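Side-chain contacts in CrtC domain-containing protein (Fusarium vanettenii 77-13-4, PDB 7A0Q), which probably hydrates the plant phytoalexin kievitone, acting as a lyase of the CrtC-like family built from two lipocalin-type domains: residues F26-E31 with E319-F324; K34-N39 with Y45-S50; F222-P227 with W287-S292. One frame throughout, in Å; residues are numbered along the deposited sequence. Where two conformers were deposited one is given.

Interactions 1 and 3 share the eight-stranded antiparallel barrel of the C-terminal lipocalin-like domain, their centres about 12 Å apart. In interaction 3, strands 218-225 and 282-291 meet across the barrel interior; in interaction 1, strand 317-328 receives the N-terminal segment on its outer side. The two touch directly, Ile322 on Leu224 and Phe324 on Ile226, so the strand carrying interaction 1 also lines the core. Interaction 2, centred about 24 Å from interaction 1 and 25 Å from interaction 3, folds the long loop before strand 58-66. Along the chain interaction 1 encloses the others, interaction 2 closing before interaction 3 opens; the N-terminal tail thus packs on the domain that comes last in sequence.

Interaction 1 of 3, residues F26-E31 with E319-F324; sequences FPFKPE and EGFITF
A perpendicular pair of phenylalanine rings joins the loop near the start of the modelled chain to a strand that lies almost three hundred residues later: Phe26 presents a face and Phe321 presents its edge. The pair is a T-shaped (edge-to-face) stack, with the planes at 90° and the ring centroids 5.2 Å apart. The far end of the Phe321 ring does the touching, its CZ standing 3.8 Å above the middle of the Phe26 ring, where the slightly positive C-H edge meets the electron-rich face. The side chains come from opposite directions. With CG anti to the backbone N (chi1 -176°), the Phe321 ring extends on toward Phe26, and its CE2 comes within 3.7 Å of Phe26 CE2.

Thr323, two residues further along the strand, adds the second hold. Its methyl CG2 meets the outer end of the Phe26 ring, 3.6 Å from Phe26 CE1. A threonine suits the place, since its beta-branch favours an extended strand and offers a methyl to the ring from a position that is only partly buried.

The loop shapes itself to deliver both of its aromatics. Pro27 is the centre of an inverse gamma turn, closed by a weak bond from Phe28 N to Phe26 O, and the kink brings Phe26 CB over the rim of one face of the Phe28 ring. Phe28 then meets Phe321 more loosely, its CZ lying 4.3 Å from Phe321 CZ.

Phe321 also makes an edge-to-face pair with Tyr302 of strand 295-308 and touches Val74 of strand 72-81. Phe28 has Tyr64 and Tyr336 as ring partners, so the N-terminal loop is wedged where strands of the two lipocalin-type domains come together.

Interaction 2 of 3, residues K34-N39 with Y45-S50; sequences KTTGTN and YGLSES
Thr36 and Leu47 have the nearest CA atoms across the two segments, 8.4 Å apart, in a loop without regular helix or strand on the 34-39 side and with helical backbone angles at residues 47-50. The chain reverses from Thr36 to Asn39 in a type II' beta turn, closed by Asn39 N to Thr36 O at 3.0 Å. Gly37 takes its second position, where the positive phi (61°) is easy for a glycine. Both segments belong to the long lead-in before strand 58-66, the first strand of the N-terminal lipocalin-type domain.

The side-chain contact is a small apolar one. Leu47 CD1 faces two threonine methyls of the same loop, 3.6 Å from Thr36 CG2 and 3.7 Å from Thr35 CG2. Leu47 was modelled in two conformers, so the exact approaches, given here for one of them, are doubtful. Thr35 uses both branches: CG2, anti to the backbone N (OG1 at chi1 -42°), faces the leucine, while OG1 hydrogen-bonds to Ala153 O. The branched apolar end of Leu47 suits a site that offers these methyls and also Phe176 of strand 171-189. Where the backbone angles are helical, Ser50 OG reaches back to Gly46 O at 2.7 Å, tilted 27° from the carbonyl plane.

Interaction 3 of 3, residues F222-P227 with W287-S292; sequences FQLHIP and WKLKIS
Phe222 reaches across the interior of the lipocalin-like barrel, from the first of its eight antiparallel strands to Trp287 and Leu289 on the fifth. Strands 218-225 and 282-291 are not hydrogen-bonded neighbours: the short segments pass 11.6 Å apart with their directions at 74°, and large side chains bridge the gap.

From CB the phenylalanine leaves its strand toward the opposite wall, and CG, standing anti to the carbonyl carbon (chi1 -69°), sets the ring on course toward strand 282-291. That CG already lies under Leu289 CD1, at 4.0 Å, and Phe222 CD2 is a little nearer the same methyl. The methyl sits over the ring face as a CH-pi contact, close to the ring normal. Further out, CE2 meets the other leucine branch, Leu289 CD2, at 3.9 Å, so the forked end of Leu289 spreads along one side of the ring. At the ring's other edge, CE1 approaches Trp287 CD2. At the tip, CZ comes to 3.6 Å from Trp287 CG, pointing onto the face of the indole; the Phe222 ring and the five-membered ring stand at 82° in an edge-to-face pair.

Each residue type fits: a flat ring can offer its face to the leucine and its edge to the tryptophan together, and the broad indole supplies the surface for that edge. Leu224 adds a looser touch, its CD1 lying 4.3 Å from Leu289 CD1, and Ile322 of strand 317-328 packs against both Phe222 and Leu224.

Gln223 and His225 are turned the other way, toward Ser62 and Tyr64 of strand 58-66. His225 NE2 donates a nearly straight 2.8 Å hydrogen bond to Gln223 OE1, arriving in the carbonyl plane on a lone pair.

Interaction 1 of 3, residues F26-E31 with E319-F324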
loop_
_atom_site.group_PDB
_atom_site.type_symbol
_atom_site.label_atom_id
_atom_site.label_comp_id
_atom_site.label_asym_id
_atom_site.label_seq_id
_atom_site.Cartn_x
_atom_site.Cartn_y
_atom_site.Cartn_z
ATOM N N PHE A 26 -1.498 -14.568 11.916
ATOM C CA PHE A 26 -2.332 -14.214 10.775
ATOM C C PHE A 26 -2.034 -15.147 9.608
ATOM O O PHE A 26 -0.887 -15.560 9.426
ATOM C CB PHE A 26 -2.086 -12.771 10.354
ATOM C CG PHE A 26 -2.603 -11.774 11.323
ATOM C CD1 PHE A 26 -3.931 -11.384 11.282
ATOM C CD2 PHE A 26 -1.773 -11.240 12.297
ATOM C CE1 PHE A 26 -4.424 -10.468 12.185
ATOM C CE2 PHE A 26 -2.260 -10.323 13.207
ATOM C CZ PHE A 26 -3.589 -9.941 13.153
ATOM N N PRO A 27 -3.048 -15.497 8.798
ATOM C CA PRO A 27 -2.869 -16.461 7.706
ATOM C C PRO A 27 -2.254 -15.854 6.441
ATOM O O PRO A 27 -2.780 -16.009 5.335
ATOM C CB PRO A 27 -4.295 -16.965 7.465
ATOM C CG PRO A 27 -5.157 -15.797 7.811
ATOM C CD PRO A 27 -4.447 -15.049 8.918
ATOM N N PHE A 28 -1.108 -15.180 6.601
ATOM C CA PHE A 28 -0.377 -14.656 5.450
ATOM C C PHE A 28 0.038 -15.794 4.525
ATOM O O PHE A 28 0.591 -16.803 4.974
ATOM C CB PHE A 28 0.874 -13.895 5.896
ATOM C CG PHE A 28 0.621 -12.757 6.848
ATOM C CD1 PHE A 28 -0.594 -12.080 6.877
ATOM C CD2 PHE A 28 1.635 -12.345 7.703
ATOM C CE1 PHE A 28 -0.791 -11.015 7.756
ATOM C CE2 PHE A 28 1.442 -11.294 8.586
ATOM C CZ PHE A 28 0.231 -10.624 8.615
ATOM N N LYS A 29 -0.207 -15.620 3.223
ATOM C CA LYS A 29 0.243 -16.591 2.234
ATOM C C LYS A 29 0.139 -15.972 0.848
ATOM O O LYS A 29 -0.717 -15.105 0.623
ATOM C CB LYS A 29 -0.578 -17.887 2.310
ATOM C CG LYS A 29 -2.061 -17.704 2.080
ATOM C CD LYS A 29 -2.835 -19.002 2.339
ATOM C CE LYS A 29 -2.781 -19.396 3.814
ATOM N NZ LYS A 29 -3.676 -20.544 4.162
ATOM N N PRO A 30 0.974 -16.383 -0.097
ATOM C CA PRO A 30 0.926 -15.797 -1.437
ATOM C C PRO A 30 -0.127 -16.458 -2.312
ATOM O O PRO A 30 -0.568 -17.586 -2.075
ATOM C CB PRO A 30 2.325 -16.068 -1.987
ATOM C CG PRO A 30 2.701 -17.383 -1.339
ATOM C CD PRO A 30 2.069 -17.365 0.035
ATOM N N GLU A 31 -0.520 -15.727 -3.350
ATOM C CA GLU A 31 -1.230 -16.355 -4.448
ATOM C C GLU A 31 -0.229 -16.968 -5.417
ATOM O O GLU A 31 0.981 -16.724 -5.346
ATOM C CB GLU A 31 -2.149 -15.346 -5.150
ATOM C CG GLU A 31 -3.330 -15.002 -4.273
ATOM C CD GLU A 31 -4.221 -13.909 -4.847
ATOM O OE1 GLU A 31 -3.755 -13.132 -5.712
ATOM O OE2 GLU A 31 -5.393 -13.843 -4.419
ATOM N N GLU A 319 0.672 4.918 8.203
ATOM C CA GLU A 319 0.705 3.728 7.354
ATOM C C GLU A 319 0.614 2.529 8.285
ATOM O O GLU A 319 1.631 2.002 8.735
ATOM C CB GLU A 319 1.953 3.692 6.503
ATOM C CG GLU A 319 2.128 4.878 5.616
ATOM C CD GLU A 319 1.436 4.706 4.289
ATOM O OE1 GLU A 319 0.805 3.648 4.060
ATOM O OE2 GLU A 319 1.536 5.641 3.472
ATOM N N GLY A 320 -0.613 2.101 8.563
ATOM C CA GLY A 320 -0.854 1.220 9.684
ATOM C C GLY A 320 -1.459 -0.123 9.337
ATOM O O GLY A 320 -2.419 -0.216 8.567
ATOM N N PHE A 321 -0.887 -1.175 9.908
ATOM C CA PHE A 321 -1.534 -2.480 9.893
ATOM C C PHE A 321 -2.862 -2.393 10.633
ATOM O O PHE A 321 -2.951 -1.775 11.696
ATOM C CB PHE A 321 -0.618 -3.509 10.561
ATOM C CG PHE A 321 -1.138 -4.911 10.533
ATOM C CD1 PHE A 321 -1.412 -5.549 9.332
ATOM C CD2 PHE A 321 -1.326 -5.613 11.720
ATOM C CE1 PHE A 321 -1.875 -6.858 9.311
ATOM C CE2 PHE A 321 -1.790 -6.922 11.712
ATOM C CZ PHE A 321 -2.065 -7.554 10.511
ATOM N N ILE A 322 -3.899 -3.002 10.056
ATOM C CA ILE A 322 -5.244 -2.977 10.623
ATOM C C ILE A 322 -5.836 -4.379 10.563
ATOM O O ILE A 322 -5.450 -5.208 9.732
ATOM C CB ILE A 322 -6.182 -1.982 9.890
ATOM C CG1 ILE A 322 -6.374 -2.409 8.428
ATOM C CG2 ILE A 322 -5.662 -0.541 9.993
ATOM C CD1 ILE A 322 -7.443 -1.613 7.670
ATOM N N THR A 323 -6.787 -4.646 11.459
ATOM C CA THR A 323 -7.627 -5.831 11.380
ATOM C C THR A 323 -9.078 -5.386 11.292
ATOM O O THR A 323 -9.416 -4.243 11.612
ATOM C CB THR A 323 -7.442 -6.761 12.593
ATOM O OG1 THR A 323 -7.810 -6.049 13.781
ATOM C CG2 THR A 323 -5.994 -7.240 12.712
ATOM N N PHE A 324 -9.946 -6.281 10.830
ATOM C CA PHE A 324 -11.338 -5.886 10.718
ATOM C C PHE A 324 -12.243 -7.103 10.793
ATOM O O PHE A 324 -11.832 -8.241 10.544
ATOM C CB PHE A 324 -11.617 -5.081 9.429
ATOM C CG PHE A 324 -11.393 -5.849 8.150
ATOM C CD1 PHE A 324 -10.156 -5.825 7.517
ATOM C CD2 PHE A 324 -12.423 -6.568 7.565
ATOM C CE1 PHE A 324 -9.952 -6.522 6.337
ATOM C CE2 PHE A 324 -12.226 -7.269 6.390
ATOM C CZ PHE A 324 -10.981 -7.249 5.774
#

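Interaction 2 of 3, residues K34-N39 with Y45-S50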
loop_
_atom_site.group_PDB
_atom_site.type_symbol
_atom_site.label_atom_id
_atom_site.label_comp_id
_atom_site.label_asym_id
_atom_site.label_seq_id
_atom_site.Cartn_x
_atom_site.Cartn_y
_atom_site.Cartn_z
ATOM N N LYS A 34 -1.630 -15.816 -12.448
ATOM C CA LYS A 34 -1.051 -14.949 -13.464
ATOM C C LYS A 34 -1.427 -13.500 -13.175
ATOM O O LYS A 34 -2.553 -13.214 -12.763
ATOM C CB LYS A 34 -1.533 -15.359 -14.857
ATOM C CG LYS A 34 -1.419 -16.868 -15.114
ATOM C CD LYS A 34 0.011 -17.343 -14.862
ATOM C CE LYS A 34 0.551 -18.164 -16.025
ATOM N NZ LYS A 34 1.995 -17.889 -16.267
ATOM N N THR A 35 -0.490 -12.581 -13.433
ATOM C CA THR A 35 -0.638 -11.195 -12.975
ATOM C C THR A 35 -1.817 -10.490 -13.642
ATOM O O THR A 35 -2.550 -9.730 -12.990
ATOM C CB THR A 35 0.659 -10.416 -13.234
ATOM O OG1 THR A 35 1.794 -11.226 -12.889
ATOM C CG2 THR A 35 0.697 -9.150 -12.398
ATOM N N THR A 36 -2.011 -10.699 -14.940
ATOM C CA THR A 36 -3.094 -10.049 -15.661
ATOM C C THR A 36 -4.207 -11.022 -16.019
ATOM O O THR A 36 -5.116 -10.663 -16.774
ATOM C CB THR A 36 -2.559 -9.349 -16.918
ATOM O OG1 THR A 36 -1.646 -10.218 -17.599
ATOM C CG2 THR A 36 -1.823 -8.066 -16.531
ATOM N N GLY A 37 -4.140 -12.248 -15.501
ATOM C CA GLY A 37 -5.225 -13.201 -15.657
ATOM C C GLY A 37 -5.504 -13.522 -17.110
ATOM O O GLY A 37 -4.607 -13.851 -17.890
ATOM N N THR A 38 -6.769 -13.413 -17.494
ATOM C CA THR A 38 -7.172 -13.701 -18.862
ATOM C C THR A 38 -6.876 -12.564 -19.839
ATOM O O THR A 38 -6.969 -12.782 -21.056
ATOM C CB THR A 38 -8.670 -14.000 -18.905
ATOM O OG1 THR A 38 -9.378 -12.800 -18.582
ATOM C CG2 THR A 38 -9.044 -15.076 -17.897
ATOM N N ASN A 39 -6.552 -11.365 -19.342
ATOM C CA ASN A 39 -6.408 -10.145 -20.143
ATOM C C ASN A 39 -7.689 -9.796 -20.905
ATOM O O ASN A 39 -7.660 -9.037 -21.889
ATOM C CB ASN A 39 -5.205 -10.241 -21.099
ATOM C CG ASN A 39 -3.886 -10.152 -20.367
ATOM O OD1 ASN A 39 -3.385 -9.064 -20.082
ATOM N ND2 ASN A 39 -3.320 -11.310 -20.029
ATOM N N TYR A 45 -3.227 0.235 -19.595
ATOM C CA TYR A 45 -1.770 0.204 -19.724
ATOM C C TYR A 45 -1.268 -1.230 -19.645
ATOM O O TYR A 45 -1.982 -2.146 -19.221
ATOM C CB TYR A 45 -1.083 1.063 -18.648
ATOM C CG TYR A 45 -1.681 0.934 -17.274
ATOM C CD1 TYR A 45 -1.536 -0.227 -16.532
ATOM C CD2 TYR A 45 -2.420 1.978 -16.719
ATOM C CE1 TYR A 45 -2.093 -0.351 -15.269
ATOM C CE2 TYR A 45 -2.972 1.866 -15.474
ATOM C CZ TYR A 45 -2.818 0.706 -14.748
ATOM O OH TYR A 45 -3.363 0.591 -13.491
ATOM N N GLY A 46 -0.023 -1.408 -20.083
ATOM C CA GLY A 46 0.740 -2.615 -19.757
ATOM C C GLY A 46 1.438 -2.415 -18.421
ATOM O O GLY A 46 1.994 -1.354 -18.150
ATOM N N LEU A 47 1.381 -3.448 -17.580
ATOM C CA LEU A 47 2.009 -3.359 -16.264
ATOM C C LEU A 47 3.513 -3.160 -16.384
ATOM O O LEU A 47 4.089 -2.278 -15.736
ATOM C CB LEU A 47 1.707 -4.609 -15.444
ATOM C CG LEU A 47 0.224 -4.905 -15.238
ATOM C CD1 LEU A 47 0.015 -5.981 -14.180
ATOM C CD2 LEU A 47 -0.532 -3.627 -14.851
ATOM N N SER A 48 4.166 -3.992 -17.202
ATOM C CA SER A 48 5.626 -3.977 -17.265
ATOM C C SER A 48 6.141 -2.615 -17.702
ATOM O O SER A 48 7.104 -2.083 -17.131
ATOM C CB SER A 48 6.108 -5.059 -18.241
ATOM O OG SER A 48 5.813 -6.365 -17.770
ATOM N N GLU A 49 5.496 -2.035 -18.715
ATOM C CA GLU A 49 5.884 -0.752 -19.280
ATOM C C GLU A 49 5.606 0.409 -18.331
ATOM O O GLU A 49 6.140 1.507 -18.531
ATOM C CB GLU A 49 5.120 -0.527 -20.589
ATOM C CG GLU A 49 5.456 -1.505 -21.734
ATOM C CD GLU A 49 4.841 -2.907 -21.597
ATOM O OE1 GLU A 49 3.967 -3.138 -20.736
ATOM O OE2 GLU A 49 5.232 -3.795 -22.387
ATOM N N SER A 50 4.759 0.197 -17.331
ATOM C CA SER A 50 4.399 1.225 -16.364
ATOM C C SER A 50 5.362 1.304 -15.187
ATOM O O SER A 50 5.255 2.224 -14.363
ATOM C CB SER A 50 2.995 0.939 -15.842
ATOM O OG SER A 50 2.081 1.074 -16.911
#

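Interaction 3 of 3, residues F222-P227 with W287-S292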
loop_
_atom_site.group_PDB
_atom_site.type_symbol
_atom_site.label_atom_id
_atom_site.label_comp_id
_atom_site.label_asym_id
_atom_site.label_seq_id
_atom_site.Cartn_x
_atom_site.Cartn_y
_atom_site.Cartn_z
ATOM N N PHE A 222 -7.570 2.374 1.999
ATOM C CA PHE A 222 -7.599 1.060 2.621
ATOM C C PHE A 222 -7.171 -0.015 1.631
ATOM O O PHE A 222 -7.617 -0.036 0.476
ATOM C CB PHE A 222 -8.993 0.706 3.134
ATOM C CG PHE A 222 -9.434 1.515 4.308
ATOM C CD1 PHE A 222 -9.076 1.137 5.598
ATOM C CD2 PHE A 222 -10.222 2.645 4.132
ATOM C CE1 PHE A 222 -9.485 1.882 6.698
ATOM C CE2 PHE A 222 -10.645 3.392 5.230
ATOM C CZ PHE A 222 -10.282 3.014 6.508
ATOM N N GLN A 223 -6.351 -0.938 2.123
ATOM C CA GLN A 223 -5.916 -2.127 1.401
ATOM C C GLN A 223 -6.368 -3.318 2.235
ATOM O O GLN A 223 -5.839 -3.533 3.327
ATOM C CB GLN A 223 -4.397 -2.110 1.239
ATOM C CG GLN A 223 -3.841 -3.363 0.597
ATOM C CD GLN A 223 -2.443 -3.712 1.073
ATOM O OE1 GLN A 223 -2.184 -4.857 1.445
ATOM N NE2 GLN A 223 -1.526 -2.738 1.042
ATOM N N LEU A 224 -7.344 -4.086 1.748
ATOM C CA LEU A 224 -7.973 -5.110 2.580
ATOM C C LEU A 224 -7.842 -6.510 1.990
ATOM O O LEU A 224 -8.018 -6.715 0.782
ATOM C CB LEU A 224 -9.457 -4.799 2.815
ATOM C CG LEU A 224 -9.761 -3.390 3.333
ATOM C CD1 LEU A 224 -11.273 -3.196 3.475
ATOM C CD2 LEU A 224 -9.017 -3.081 4.654
ATOM N N HIS A 225 -7.587 -7.475 2.874
ATOM C CA HIS A 225 -7.539 -8.898 2.550
ATOM C C HIS A 225 -8.573 -9.641 3.387
ATOM O O HIS A 225 -8.727 -9.359 4.579
ATOM C CB HIS A 225 -6.154 -9.496 2.830
ATOM C CG HIS A 225 -5.043 -8.776 2.134
ATOM N ND1 HIS A 225 -4.475 -9.235 0.967
ATOM C CD2 HIS A 225 -4.441 -7.595 2.411
ATOM C CE1 HIS A 225 -3.544 -8.382 0.567
ATOM N NE2 HIS A 225 -3.515 -7.371 1.421
ATOM N N ILE A 226 -9.282 -10.575 2.754
ATOM C CA ILE A 226 -10.252 -11.430 3.444
ATOM C C ILE A 226 -9.819 -12.876 3.224
ATOM O O ILE A 226 -10.167 -13.482 2.199
ATOM C CB ILE A 226 -11.687 -11.177 2.952
ATOM C CG1 ILE A 226 -12.051 -9.705 3.157
ATOM C CG2 ILE A 226 -12.682 -12.089 3.699
ATOM C CD1 ILE A 226 -13.375 -9.291 2.516
ATOM N N PRO A 227 -9.041 -13.450 4.147
ATOM C CA PRO A 227 -8.378 -14.743 3.883
ATOM C C PRO A 227 -9.287 -15.885 3.449
ATOM O O PRO A 227 -8.816 -16.786 2.742
ATOM C CB PRO A 227 -7.700 -15.054 5.224
ATOM C CG PRO A 227 -7.393 -13.700 5.799
ATOM C CD PRO A 227 -8.512 -12.783 5.349
ATOM N N TRP A 287 -12.478 2.663 12.172
ATOM C CA TRP A 287 -13.276 3.103 11.032
ATOM C C TRP A 287 -14.442 2.152 10.822
ATOM O O TRP A 287 -14.404 0.981 11.216
ATOM C CB TRP A 287 -12.445 3.171 9.726
ATOM C CG TRP A 287 -11.247 4.057 9.802
ATOM C CD1 TRP A 287 -11.154 5.353 9.386
ATOM C CD2 TRP A 287 -9.967 3.713 10.334
ATOM N NE1 TRP A 287 -9.895 5.840 9.640
ATOM C CE2 TRP A 287 -9.146 4.852 10.221
ATOM C CE3 TRP A 287 -9.434 2.549 10.896
ATOM C CZ2 TRP A 287 -7.821 4.865 10.660
ATOM C CZ3 TRP A 287 -8.119 2.564 11.326
ATOM C CH2 TRP A 287 -7.327 3.716 11.204
ATOM N N LYS A 288 -15.471 2.665 10.154
ATOM C CA LYS A 288 -16.496 1.843 9.535
ATOM C C LYS A 288 -16.532 2.129 8.041
ATOM O O LYS A 288 -16.417 3.287 7.622
ATOM C CB LYS A 288 -17.879 2.103 10.156
ATOM C CG LYS A 288 -18.069 1.436 11.515
ATOM C CD LYS A 288 -19.476 1.648 12.067
ATOM C CE LYS A 288 -19.448 1.919 13.565
ATOM N NZ LYS A 288 -20.739 1.572 14.235
ATOM N N LEU A 289 -16.692 1.070 7.245
ATOM C CA LEU A 289 -16.931 1.184 5.812
ATOM C C LEU A 289 -18.186 0.405 5.469
ATOM O O LEU A 289 -18.340 -0.745 5.888
ATOM C CB LEU A 289 -15.764 0.635 4.989
ATOM C CG LEU A 289 -14.400 1.301 5.150
ATOM C CD1 LEU A 289 -13.311 0.438 4.508
ATOM C CD2 LEU A 289 -14.391 2.694 4.549
ATOM N N LYS A 290 -19.066 1.022 4.697
ATOM C CA LYS A 290 -20.236 0.354 4.139
ATOM C C LYS A 290 -20.039 0.387 2.629
ATOM O O LYS A 290 -20.164 1.452 2.023
ATOM C CB LYS A 290 -21.508 1.085 4.559
ATOM C CG LYS A 290 -22.788 0.598 3.938
ATOM C CD LYS A 290 -23.976 0.974 4.815
ATOM C CE LYS A 290 -25.189 0.134 4.476
ATOM N NZ LYS A 290 -24.799 -1.286 4.266
ATOM N N ILE A 291 -19.692 -0.746 2.020
ATOM C CA ILE A 291 -19.438 -0.802 0.580
ATOM C C ILE A 291 -20.721 -1.243 -0.122
ATOM O O ILE A 291 -21.212 -2.357 0.107
ATOM C CB ILE A 291 -18.257 -1.730 0.248
ATOM C CG1 ILE A 291 -17.012 -1.273 1.021
ATOM C CG2 ILE A 291 -17.991 -1.709 -1.268
ATOM C CD1 ILE A 291 -15.771 -2.180 0.840
ATOM N N SER A 292 -21.246 -0.371 -0.989
ATOM C CA SER A 292 -22.597 -0.521 -1.526
ATOM C C SER A 292 -22.760 -1.848 -2.248
ATOM O O SER A 292 -22.021 -2.150 -3.192
ATOM C CB SER A 292 -22.916 0.630 -2.481
ATOM O OG SER A 292 -24.278 0.598 -2.903
#